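Local structure of gamma-glutamyltranspeptidase (Streptomyces lincolnensis, 6J3A) at residues P6-T11 and G612-R617; T101-A106 and R231-T236; V226-R231 and S445-P450; L527-A532 and I600-A605. The protein probably transfers or hydrolyses gamma-glutamyl-type groups as an LmbA-like gamma-glutamyltranspeptidase homologue of the N-terminal nucleophile (Ntn) hydrolase clan. All blocks are in the same frame, centred on the assembly; numbering follows the deposited sequence.

How the contacts relate
The four contacts fall into two well-separated groups of two. Contacts 1 and 4 have centres about 8 Å apart and share strand pairing, since strands 8-10 and 601-605 are hydrogen-bonded neighbours; contact 1 also lies where a second subunit docks. Contacts 2 and 3, likewise about 8 Å apart, share Arg231 and meet where Gly102 bonds to Ser445; their centres lie 40 to 41 Å from those of the first group. All four are largely buried: contacts 1 to 3 include some partly exposed residues, whereas every touching residue of contact 4 is buried. Chemistry varies with place: contact 1 is mainly apolar, contact 2 uses a water, contact 3 packs prolines, and contact 4 rests on a doubly bonded glutamine.

Contact 1 of 4, residues P6-T11 and G612-R617; sequences PTLQGT and GYAVGR
Leu8 lies over the backbone of Ala614, Val615 and Gly616, and this apolar packing is a main part of the contact between the two ends of the chain. Its CG stands anti to the carbonyl carbon (chi1 -52°) and the branch then extends, which brings CD1 down on the peptide link that joins Val615 to Gly616. CD1 comes within 3.6 Å of Gly616 N and lies 3.7 Å from Val615 CA. The same methyl stands 3.7 Å from Ala614 O, while its approach to the Ala614 methyl is looser, 4.3 Å from CD1 to CB. One branch of one leucine thus rests on three successive residues, largely on their main chain.

The polar part sits at the other end, where Gly10 and Thr11 reach the C-terminal residue. Thr11 N donates to Arg617 O over 3.0 Å, a weak bond because the N-H points well off the line (124° at the hydrogen). A CA-H...O contact accompanies it, with Gly10 CA 3.5 Å from Arg617 O. Having no side chain, Gly10 can lie directly against the C-terminal carbon of Arg617. The arginine side chain itself turns elsewhere, to a salt bridge with Glu31 and a cation-pi contact with Phe12.

The two strands run nearly parallel, 19° apart with axes 7.6 Å from each other, but they are not paired. Strand 8-10 bonds to strand 601-605 and strand 613-616 to strand 13-17, an arrangement consistent with the facing sheets of the Ntn-hydrolase sandwich. Helix 20-31 covers Val615, and Trp20 of the second subunit packs on Leu8.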
loop_
_atom_site.group_PDB
_atom_site.type_symbol
_atom_site.label_atom_id
_atom_site.label_comp_id
_atom_site.label_asym_id
_atom_site.label_seq_id
_atom_site.Cartn_x
_atom_site.Cartn_y
_atom_site.Cartn_z
ATOM N N PRO A 6 -1.985 3.810 5.446
ATOM C CA PRO A 6 -3.266 4.040 6.092
ATOM C C PRO A 6 -3.874 2.707 6.451
ATOM O O PRO A 6 -3.496 1.680 5.881
ATOM C CB PRO A 6 -4.093 4.750 5.023
ATOM C CG PRO A 6 -3.407 4.484 3.725
ATOM C CD PRO A 6 -2.003 4.059 3.995
ATOM N N THR A 7 -4.779 2.714 7.418
ATOM C CA THR A 7 -5.724 1.626 7.536
ATOM C C THR A 7 -6.722 1.906 6.422
ATOM O O THR A 7 -7.565 2.784 6.550
ATOM C CB THR A 7 -6.416 1.579 8.903
ATOM O OG1 THR A 7 -5.434 1.513 9.939
ATOM C CG2 THR A 7 -7.296 0.361 8.988
ATOM N N LEU A 8 -6.580 1.193 5.308
ATOM C CA LEU A 8 -7.460 1.395 4.145
ATOM C C LEU A 8 -8.918 1.197 4.544
ATOM O O LEU A 8 -9.211 0.364 5.382
ATOM C CB LEU A 8 -7.128 0.429 3.003
ATOM C CG LEU A 8 -5.688 0.312 2.489
ATOM C CD1 LEU A 8 -5.667 -0.562 1.243
ATOM C CD2 LEU A 8 -5.076 1.668 2.210
ATOM N N GLN A 9 -9.807 1.987 3.953
ATOM C CA GLN A 9 -11.250 1.917 4.187
ATOM C C GLN A 9 -11.985 1.916 2.859
ATOM O O GLN A 9 -11.628 2.672 1.962
ATOM C CB GLN A 9 -11.694 3.117 4.998
ATOM C CG GLN A 9 -11.369 2.995 6.470
ATOM C CD GLN A 9 -11.723 4.244 7.238
ATOM O OE1 GLN A 9 -11.380 5.353 6.831
ATOM N NE2 GLN A 9 -12.397 4.073 8.360
ATOM N N GLY A 10 -13.028 1.102 2.742
ATOM C CA GLY A 10 -13.711 0.926 1.455
ATOM C C GLY A 10 -15.004 0.156 1.554
ATOM O O GLY A 10 -15.473 -0.123 2.652
ATOM N N THR A 11 -15.584 -0.154 0.397
ATOM C CA THR A 11 -16.900 -0.813 0.301
ATOM C C THR A 11 -17.023 -1.901 -0.769
ATOM O O THR A 11 -18.130 -2.371 -1.050
ATOM C CB THR A 11 -17.990 0.232 -0.016
ATOM O OG1 THR A 11 -17.641 0.933 -1.216
ATOM C CG2 THR A 11 -18.121 1.222 1.108
ATOM N N GLY A 612 5.045 -7.094 2.864
ATOM C CA GLY A 612 3.648 -7.160 3.261
ATOM C C GLY A 612 2.900 -5.935 2.762
ATOM O O GLY A 612 3.446 -4.816 2.739
ATOM N N TYR A 613 1.656 -6.135 2.336
ATOM C CA TYR A 613 0.909 -5.054 1.704
ATOM C C TYR A 613 -0.587 -5.343 1.692
ATOM O O TYR A 613 -1.003 -6.481 1.416
ATOM C CB TYR A 613 1.429 -4.807 0.271
ATOM C CG TYR A 613 1.351 -3.354 -0.177
ATOM C CD1 TYR A 613 2.078 -2.344 0.490
ATOM C CD2 TYR A 613 0.569 -2.986 -1.279
ATOM C CE1 TYR A 613 2.013 -1.007 0.073
ATOM C CE2 TYR A 613 0.497 -1.659 -1.707
ATOM C CZ TYR A 613 1.213 -0.667 -1.039
ATOM O OH TYR A 613 1.120 0.642 -1.478
ATOM N N ALA A 614 -1.368 -4.306 2.010
ATOM C CA ALA A 614 -2.822 -4.342 1.905
ATOM C C ALA A 614 -3.307 -3.606 0.649
ATOM O O ALA A 614 -2.707 -2.605 0.235
ATOM C CB ALA A 614 -3.460 -3.737 3.147
ATOM N N VAL A 615 -4.375 -4.115 0.038
ATOM C CA VAL A 615 -5.049 -3.407 -1.063
ATOM C C VAL A 615 -6.560 -3.538 -0.938
ATOM O O VAL A 615 -7.066 -4.565 -0.482
ATOM C CB VAL A 615 -4.598 -3.879 -2.480
ATOM C CG1 VAL A 615 -3.085 -3.834 -2.601
ATOM C CG2 VAL A 615 -5.099 -5.278 -2.829
ATOM N N GLY A 616 -7.271 -2.498 -1.352
ATOM C CA GLY A 616 -8.719 -2.573 -1.492
ATOM C C GLY A 616 -9.365 -1.233 -1.734
ATOM O O GLY A 616 -8.673 -0.217 -1.888
ATOM N N ARG A 617 -10.699 -1.238 -1.770
ATOM C CA ARG A 617 -11.470 -0.037 -2.119
ATOM C C ARG A 617 -12.964 -0.166 -1.818
ATOM O O ARG A 617 -13.425 -1.208 -1.357
ATOM C CB ARG A 617 -11.271 0.316 -3.603
ATOM C CG ARG A 617 -11.824 -0.713 -4.567
ATOM C CD ARG A 617 -11.797 -0.207 -5.994
ATOM N NE ARG A 617 -12.472 -1.147 -6.893
ATOM C CZ ARG A 617 -13.777 -1.149 -7.186
ATOM N NH1 ARG A 617 -14.607 -0.232 -6.685
ATOM N NH2 ARG A 617 -14.266 -2.073 -8.012
#

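Contact 2 of 4, residues T101-A106 and R231-T236; sequences TGPLAA and RPTMDT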
loop_
_atom_site.group_PDB
_atom_site.type_symbol
_atom_site.label_atom_id
_atom_site.label_comp_id
_atom_site.label_asym_id
_atom_site.label_seq_id
_atom_site.Cartn_x
_atom_site.Cartn_y
_atom_site.Cartn_z
ATOM N N THR A 101 15.468 -31.192 7.657
ATOM C CA THR A 101 15.392 -31.289 6.203
ATOM C C THR A 101 15.118 -32.707 5.726
ATOM O O THR A 101 15.094 -33.649 6.507
ATOM C CB THR A 101 16.710 -30.814 5.605
ATOM O OG1 THR A 101 17.774 -31.617 6.124
ATOM C CG2 THR A 101 16.962 -29.340 5.973
ATOM N N GLY A 102 14.895 -32.852 4.432
ATOM C CA GLY A 102 14.826 -34.172 3.828
ATOM C C GLY A 102 13.437 -34.771 3.901
ATOM O O GLY A 102 12.562 -34.198 4.537
ATOM N N PRO A 103 13.232 -35.933 3.242
ATOM C CA PRO A 103 11.920 -36.553 3.085
ATOM C C PRO A 103 11.377 -37.246 4.339
ATOM O O PRO A 103 10.187 -37.558 4.366
ATOM C CB PRO A 103 12.138 -37.557 1.949
ATOM C CG PRO A 103 13.562 -37.934 2.059
ATOM C CD PRO A 103 14.284 -36.734 2.594
ATOM N N LEU A 104 12.215 -37.476 5.356
ATOM C CA LEU A 104 11.719 -37.967 6.661
ATOM C C LEU A 104 10.889 -36.918 7.416
ATOM O O LEU A 104 10.052 -37.275 8.236
ATOM C CB LEU A 104 12.856 -38.450 7.578
ATOM C CG LEU A 104 13.562 -39.767 7.251
ATOM C CD1 LEU A 104 14.793 -39.897 8.137
ATOM C CD2 LEU A 104 12.638 -40.957 7.443
ATOM N N ALA A 105 11.139 -35.639 7.152
ATOM C CA ALA A 105 10.398 -34.539 7.785
ATOM C C ALA A 105 9.072 -34.202 7.084
ATOM O O ALA A 105 8.220 -33.523 7.661
ATOM C CB ALA A 105 11.283 -33.301 7.881
ATOM N N ALA A 106 8.896 -34.675 5.853
ATOM C CA ALA A 106 7.665 -34.411 5.077
ATOM C C ALA A 106 6.418 -35.067 5.665
ATOM O O ALA A 106 6.364 -36.294 5.796
ATOM C CB ALA A 106 7.835 -34.871 3.635
ATOM N N ARG A 231 13.744 -41.531 -2.840
ATOM C CA ARG A 231 15.142 -41.338 -3.261
ATOM C C ARG A 231 16.016 -40.905 -2.071
ATOM O O ARG A 231 15.697 -39.915 -1.425
ATOM C CB ARG A 231 15.232 -40.293 -4.389
ATOM C CG ARG A 231 14.915 -40.851 -5.777
ATOM C CD ARG A 231 15.413 -39.950 -6.904
ATOM N NE ARG A 231 14.421 -38.933 -7.245
ATOM C CZ ARG A 231 13.656 -38.896 -8.346
ATOM N NH1 ARG A 231 13.746 -39.832 -9.298
ATOM N NH2 ARG A 231 12.781 -37.895 -8.508
ATOM N N PRO A 232 17.112 -41.652 -1.773
ATOM C CA PRO A 232 18.040 -41.271 -0.695
ATOM C C PRO A 232 18.505 -39.824 -0.806
ATOM O O PRO A 232 19.079 -39.424 -1.815
ATOM C CB PRO A 232 19.205 -42.251 -0.865
ATOM C CG PRO A 232 18.566 -43.474 -1.426
ATOM C CD PRO A 232 17.425 -43.003 -2.291
ATOM N N THR A 233 18.216 -39.053 0.233
ATOM C CA THR A 233 18.425 -37.619 0.220
ATOM C C THR A 233 19.179 -37.213 1.473
ATOM O O THR A 233 18.809 -37.592 2.579
ATOM C CB THR A 233 17.072 -36.894 0.182
ATOM O OG1 THR A 233 16.302 -37.381 -0.920
ATOM C CG2 THR A 233 17.238 -35.395 0.045
ATOM N N MET A 234 20.235 -36.434 1.291
ATOM C CA MET A 234 20.979 -35.877 2.406
ATOM C C MET A 234 20.051 -34.996 3.237
ATOM O O MET A 234 19.170 -34.319 2.692
ATOM C CB MET A 234 22.133 -35.044 1.875
ATOM C CG MET A 234 22.966 -34.302 2.916
ATOM S SD MET A 234 23.830 -35.435 4.000
ATOM C CE MET A 234 25.135 -36.033 2.926
ATOM N N ASP A 235 20.254 -35.011 4.550
ATOM C CA ASP A 235 19.515 -34.123 5.441
ATOM C C ASP A 235 20.413 -33.558 6.546
ATOM O O ASP A 235 21.631 -33.689 6.468
ATOM C CB ASP A 235 18.283 -34.846 5.982
ATOM C CG ASP A 235 18.621 -36.019 6.874
ATOM O OD1 ASP A 235 19.653 -36.011 7.577
ATOM O OD2 ASP A 235 17.806 -36.951 6.888
ATOM N N THR A 236 19.814 -32.926 7.559
ATOM C CA THR A 236 20.563 -32.328 8.680
ATOM C C THR A 236 21.397 -33.315 9.526
ATOM O O THR A 236 22.358 -32.897 10.175
ATOM C CB THR A 236 19.626 -31.560 9.642
ATOM O OG1 THR A 236 18.539 -32.403 10.041
ATOM C CG2 THR A 236 19.074 -30.295 8.991
HETATM O O HOH W 1 14.909 -36.516 6.013
#
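Thr101 carries its side chain straight onto Asp235 and Thr236, and each of its atoms finds something there. CB is the most distant, 4.2 Å from Thr236 CG2. With chi1 at 58°, OG1 sits between the backbone N and the carbonyl carbon and so faces the opposing main chain, where it accepts from Thr236 N at 2.8 Å. That bond is weak, its N-H bent to 121°. The same OG1 lies 3.1 Å from Asp235 CA. The other branch, CG2, meets the methyl of Thr236, CG2 to CG2 3.8 Å, the two threonines approaching at a slant. Thr236 OG1 is hydrogen-bonded to Gly100 N.

Farther along, the Pro103 ring lies across Thr233, its CD 3.7 Å from Thr233 CB. Thr233 turns its hydroxyl back on its own segment, OG1 donating to Arg231 O over 2.7 Å from a position tilted 34° out of the carbonyl plane. Pro103 and Leu104 are the middle of a type I beta turn from Gly102 to Ala105. At the backbone angles of Gly102 a side chain would jam against the preceding carbonyl O, and it would also crowd Asp235 CB.

A single water links Thr101 and the turn to Asp235, just past strand 233-234. It donates to Thr101 O at 2.9 Å and to Asp235 OD2, and accepts from Leu104 N. The other carboxylate oxygen, OD1, is hydrogen-bonded to Ser237 OG. The contact thus holds a buried carboxylate served by a neighbouring hydroxyl and a bridging water, with one weak direct bond between the segments.

Contact 3 of 4, residues V226-R231 and S445-P450; sequences VRQARR and SNPVVP
Gln228, in the last turn of helix 220-229, lays its side chain along Val449, the two running past each other in opposite directions. Its first two torsions are both unusual: chi1 is -131°, which lies off any staggered position, and chi2 is -32°, a sharp bend that folds the chain across the extended 445-450 segment. The methylenes make the close contacts. CG lies 3.6 Å from Val449 CA and equally near its CG2, while CB follows at 3.8 Å from Val449 CG2. Val449 offers both methyls because its CG1 points anti to the backbone N, which leaves CG2 beside that N and against the glutamine chain. Beyond the bend the amide passes between Pro447 and Pro450, crossing each ring at a slant; Gln228 CD is 4.2 Å from Val448 O.

Arg231, just past the helix end, comes at Pro450 from the opposite direction. A turn at chi3 (-87°) swings its guanidinium back along the helix, where NH2 reaches within 3.5 Å of Pro450 CD at an oblique angle. Gln228 CD lies at the edge of that group, in its plane, and Arg227 O sits 4.0 Å above one face, toward the rim. A crystal neighbour also touches this arginine.

Around the pair, Val449 packs on Ala224 and Leu225 of the same helix. Val448 points the other way, toward Val169 and Tyr170 of helix 164-170, and its backbone bonds to the hydroxyls of Thr165 and Ser166. The weakly bonded extended pair at 448-449, alongside 454-455, thus lies between helices 220-229 and 164-170.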
loop_
_atom_site.group_PDB
_atom_site.type_symbol
_atom_site.label_atom_id
_atom_site.label_comp_id
_atom_site.label_asym_id
_atom_site.label_seq_id
_atom_site.Cartn_x
_atom_site.Cartn_y
_atom_site.Cartn_z
ATOM N N VAL A 226 5.977 -39.220 -4.466
ATOM C CA VAL A 226 6.369 -40.505 -3.877
ATOM C C VAL A 226 7.753 -40.900 -4.393
ATOM O O VAL A 226 8.657 -41.190 -3.607
ATOM C CB VAL A 226 5.335 -41.616 -4.183
ATOM C CG1 VAL A 226 5.786 -42.968 -3.640
ATOM C CG2 VAL A 226 3.991 -41.278 -3.556
ATOM N N ARG A 227 7.908 -40.880 -5.711
ATOM C CA ARG A 227 9.197 -41.154 -6.353
ATOM C C ARG A 227 10.350 -40.343 -5.726
ATOM O O ARG A 227 11.415 -40.886 -5.481
ATOM C CB ARG A 227 9.098 -40.916 -7.866
ATOM C CG ARG A 227 10.243 -41.490 -8.692
ATOM C CD ARG A 227 10.106 -41.169 -10.181
ATOM N NE ARG A 227 8.823 -41.628 -10.745
ATOM C CZ ARG A 227 7.894 -40.872 -11.353
ATOM N NH1 ARG A 227 8.049 -39.560 -11.545
ATOM N NH2 ARG A 227 6.779 -41.448 -11.797
ATOM N N GLN A 228 10.118 -39.068 -5.433
ATOM C CA GLN A 228 11.141 -38.212 -4.798
ATOM C C GLN A 228 11.386 -38.591 -3.347
ATOM O O GLN A 228 12.509 -38.494 -2.853
ATOM C CB GLN A 228 10.711 -36.741 -4.798
ATOM C CG GLN A 228 11.710 -35.707 -5.302
ATOM C CD GLN A 228 13.179 -35.986 -5.085
ATOM O OE1 GLN A 228 13.671 -36.013 -3.963
ATOM N NE2 GLN A 228 13.900 -36.095 -6.175
ATOM N N ALA A 229 10.308 -38.939 -2.649
ATOM C CA ALA A 229 10.372 -39.245 -1.226
ATOM C C ALA A 229 11.223 -40.476 -0.981
ATOM O O ALA A 229 12.004 -40.513 -0.034
ATOM C CB ALA A 229 8.978 -39.459 -0.674
ATOM N N ARG A 230 11.082 -41.459 -1.867
ATOM C CA ARG A 230 11.827 -42.714 -1.802
ATOM C C ARG A 230 13.287 -42.681 -2.335
ATOM O O ARG A 230 13.978 -43.696 -2.278
ATOM C CB ARG A 230 11.016 -43.795 -2.519
ATOM C CG ARG A 230 9.727 -44.154 -1.790
ATOM C CD ARG A 230 9.101 -45.454 -2.292
ATOM N NE ARG A 230 9.918 -46.642 -1.978
ATOM C CZ ARG A 230 10.728 -47.304 -2.822
ATOM N NH1 ARG A 230 11.407 -48.362 -2.378
ATOM N NH2 ARG A 230 10.880 -46.938 -4.099
ATOM N N ARG A 231 13.744 -41.531 -2.840
ATOM C CA ARG A 231 15.142 -41.338 -3.261
ATOM C C ARG A 231 16.016 -40.905 -2.071
ATOM O O ARG A 231 15.697 -39.915 -1.425
ATOM C CB ARG A 231 15.232 -40.293 -4.389
ATOM C CG ARG A 231 14.915 -40.851 -5.777
ATOM C CD ARG A 231 15.413 -39.950 -6.904
ATOM N NE ARG A 231 14.421 -38.933 -7.245
ATOM C CZ ARG A 231 13.656 -38.896 -8.346
ATOM N NH1 ARG A 231 13.746 -39.832 -9.298
ATOM N NH2 ARG A 231 12.781 -37.895 -8.508
ATOM N N SER A 445 14.902 -26.671 2.214
ATOM C CA SER A 445 14.784 -27.827 3.123
ATOM C C SER A 445 14.383 -29.179 2.495
ATOM O O SER A 445 14.353 -30.185 3.200
ATOM C CB SER A 445 13.840 -27.464 4.271
ATOM O OG SER A 445 14.340 -26.344 5.003
ATOM N N ASN A 446 14.099 -29.212 1.194
ATOM C CA ASN A 446 14.030 -30.472 0.449
ATOM C C ASN A 446 14.456 -30.260 -0.996
ATOM O O ASN A 446 14.268 -29.178 -1.556
ATOM C CB ASN A 446 12.623 -31.089 0.488
ATOM C CG ASN A 446 12.480 -32.175 1.547
ATOM O OD1 ASN A 446 13.172 -33.189 1.518
ATOM N ND2 ASN A 446 11.551 -31.976 2.472
ATOM N N PRO A 447 15.019 -31.302 -1.615
ATOM C CA PRO A 447 15.297 -31.185 -3.035
ATOM C C PRO A 447 13.997 -31.036 -3.832
ATOM O O PRO A 447 12.979 -31.638 -3.484
ATOM C CB PRO A 447 15.962 -32.527 -3.364
ATOM C CG PRO A 447 15.340 -33.483 -2.397
ATOM C CD PRO A 447 15.216 -32.681 -1.130
ATOM N N VAL A 448 14.049 -30.236 -4.884
ATOM C CA VAL A 448 12.945 -30.117 -5.816
ATOM C C VAL A 448 12.568 -31.470 -6.415
ATOM O O VAL A 448 13.419 -32.230 -6.863
ATOM C CB VAL A 448 13.285 -29.124 -6.951
ATOM C CG1 VAL A 448 12.303 -29.227 -8.122
ATOM C CG2 VAL A 448 13.290 -27.703 -6.401
ATOM N N VAL A 449 11.273 -31.746 -6.417
ATOM C CA VAL A 449 10.712 -32.850 -7.185
ATOM C C VAL A 449 10.831 -32.471 -8.668
ATOM O O VAL A 449 10.068 -31.632 -9.155
ATOM C CB VAL A 449 9.237 -33.122 -6.814
ATOM C CG1 VAL A 449 8.706 -34.336 -7.576
ATOM C CG2 VAL A 449 9.058 -33.306 -5.302
ATOM N N PRO A 450 11.791 -33.093 -9.390
ATOM C CA PRO A 450 12.233 -32.533 -10.676
ATOM C C PRO A 450 11.108 -32.324 -11.698
ATOM O O PRO A 450 11.086 -31.277 -12.354
ATOM C CB PRO A 450 13.293 -33.531 -11.178
ATOM C CG PRO A 450 13.083 -34.781 -10.407
ATOM C CD PRO A 450 12.366 -34.429 -9.134
#

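Contact 4 of 4, residues L527-A532 and I600-A605; sequences LDLQGA and ILSAAA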
loop_
_atom_site.group_PDB
_atom_site.type_symbol
_atom_site.label_atom_id
_atom_site.label_comp_id
_atom_site.label_asym_id
_atom_site.label_seq_id
_atom_site.Cartn_x
_atom_site.Cartn_y
_atom_site.Cartn_z
ATOM N N LEU A 527 -11.415 0.620 13.493
ATOM C CA LEU A 527 -10.361 -0.036 14.269
ATOM C C LEU A 527 -8.986 0.407 13.796
ATOM O O LEU A 527 -8.745 0.479 12.592
ATOM C CB LEU A 527 -10.453 -1.562 14.142
ATOM C CG LEU A 527 -11.720 -2.195 14.711
ATOM C CD1 LEU A 527 -11.857 -3.652 14.300
ATOM C CD2 LEU A 527 -11.735 -2.074 16.222
ATOM N N ASP A 528 -8.093 0.685 14.744
ATOM C CA ASP A 528 -6.748 1.170 14.448
ATOM C C ASP A 528 -5.836 -0.018 14.059
ATOM O O ASP A 528 -4.863 -0.349 14.761
ATOM C CB ASP A 528 -6.208 1.935 15.659
ATOM C CG ASP A 528 -4.864 2.603 15.396
ATOM O OD1 ASP A 528 -4.504 2.804 14.213
ATOM O OD2 ASP A 528 -4.161 2.927 16.384
ATOM N N LEU A 529 -6.161 -0.642 12.927
ATOM C CA LEU A 529 -5.455 -1.823 12.451
ATOM C C LEU A 529 -3.973 -1.531 12.227
ATOM O O LEU A 529 -3.120 -2.189 12.823
ATOM C CB LEU A 529 -6.068 -2.347 11.140
ATOM C CG LEU A 529 -7.543 -2.782 11.126
ATOM C CD1 LEU A 529 -7.933 -3.330 9.753
ATOM C CD2 LEU A 529 -7.846 -3.825 12.204
ATOM N N GLN A 530 -3.674 -0.541 11.386
ATOM C CA GLN A 530 -2.279 -0.248 11.030
ATOM C C GLN A 530 -1.454 0.310 12.200
ATOM O O GLN A 530 -0.269 0.008 12.313
ATOM C CB GLN A 530 -2.192 0.684 9.817
ATOM C CG GLN A 530 -0.783 0.878 9.262
ATOM C CD GLN A 530 -0.210 -0.364 8.609
ATOM O OE1 GLN A 530 -0.837 -0.959 7.725
ATOM N NE2 GLN A 530 1.003 -0.747 9.016
ATOM N N GLY A 531 -2.072 1.111 13.060
ATOM C CA GLY A 531 -1.394 1.615 14.251
ATOM C C GLY A 531 -1.022 0.479 15.188
ATOM O O GLY A 531 0.018 0.530 15.862
ATOM N N ALA A 532 -1.877 -0.546 15.228
ATOM C CA ALA A 532 -1.608 -1.756 16.008
ATOM C C ALA A 532 -0.458 -2.558 15.397
ATOM O O ALA A 532 0.420 -3.022 16.113
ATOM C CB ALA A 532 -2.858 -2.614 16.124
ATOM N N ILE A 600 -18.610 -1.049 6.241
ATOM C CA ILE A 600 -17.353 -0.541 5.696
ATOM C C ILE A 600 -16.252 -1.560 5.952
ATOM O O ILE A 600 -16.086 -2.033 7.071
ATOM C CB ILE A 600 -16.967 0.828 6.322
ATOM C CG1 ILE A 600 -17.857 1.929 5.740
ATOM C CG2 ILE A 600 -15.494 1.187 6.084
ATOM C CD1 ILE A 600 -17.855 3.227 6.522
ATOM N N LEU A 601 -15.487 -1.848 4.904
ATOM C CA LEU A 601 -14.378 -2.800 4.930
ATOM C C LEU A 601 -13.077 -2.055 5.148
ATOM O O LEU A 601 -12.891 -0.969 4.594
ATOM C CB LEU A 601 -14.320 -3.528 3.594
ATOM C CG LEU A 601 -15.648 -4.104 3.119
ATOM C CD1 LEU A 601 -15.491 -4.820 1.796
ATOM C CD2 LEU A 601 -16.209 -5.054 4.158
ATOM N N SER A 602 -12.173 -2.628 5.936
ATOM C CA SER A 602 -10.857 -2.020 6.130
ATOM C C SER A 602 -9.717 -3.039 6.013
ATOM O O SER A 602 -9.961 -4.241 5.890
ATOM C CB SER A 602 -10.809 -1.208 7.437
ATOM O OG SER A 602 -11.222 -1.972 8.542
ATOM N N ALA A 603 -8.480 -2.544 5.991
ATOM C CA ALA A 603 -7.293 -3.391 5.860
ATOM C C ALA A 603 -6.046 -2.657 6.268
ATOM O O ALA A 603 -5.931 -1.452 6.066
ATOM C CB ALA A 603 -7.131 -3.879 4.439
ATOM N N ALA A 604 -5.117 -3.406 6.843
ATOM C CA ALA A 604 -3.790 -2.916 7.165
ATOM C C ALA A 604 -2.777 -4.019 6.852
ATOM O O ALA A 604 -3.152 -5.161 6.572
ATOM C CB ALA A 604 -3.706 -2.487 8.619
ATOM N N ALA A 605 -1.499 -3.655 6.866
ATOM C CA ALA A 605 -0.427 -4.615 6.623
ATOM C C ALA A 605 0.905 -4.143 7.179
ATOM O O ALA A 605 1.183 -2.948 7.258
ATOM C CB ALA A 605 -0.298 -4.921 5.138
#
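Gln530 grips the backbone of Ala605 with both ends of its amide. OE1 accepts from Ala605 N at 2.9 Å in a nearly straight bond (170° at the hydrogen), and NE2 donates to Ala605 O over 2.8 Å. Ala605 O lies in the amide plane of Gln530, whereas the donor approaches from above the carbonyl plane of Ala605. A bend at chi2 (69°) turns the amide toward the strand and brings both bonds within range. NE2 is also hydrogen-bonded to Asp534 OD1, so three bonds in all hold the amide's rotation.

The packing of helix 529-534 beside strand 601-605 is consistent with the layered alpha-beta-beta-alpha sandwich of Ntn hydrolases. Strand 601-605 probably bonds to strand 8-10 through Leu601 and Ala603; at Ala605 the Gln530 amide bonds to both N and O, much as a neighbouring strand would. Its own backbone N-H is hydrogen-bonded to Thr7 OG1.

Apolar packing occupies the adjoining turn. Leu529 CB meets Ala604 CB at 3.5 Å, and its CD1 reaches back along the strand to lie 3.8 Å from Ser602 OG.

Capping sets the start of the helix. Asp528, at the N-cap and the centre of an inverse gamma turn, accepts from Gly531 N through OD1 in a weak bond of 3.2 Å, while its OD2 forms a salt bridge with Arg520.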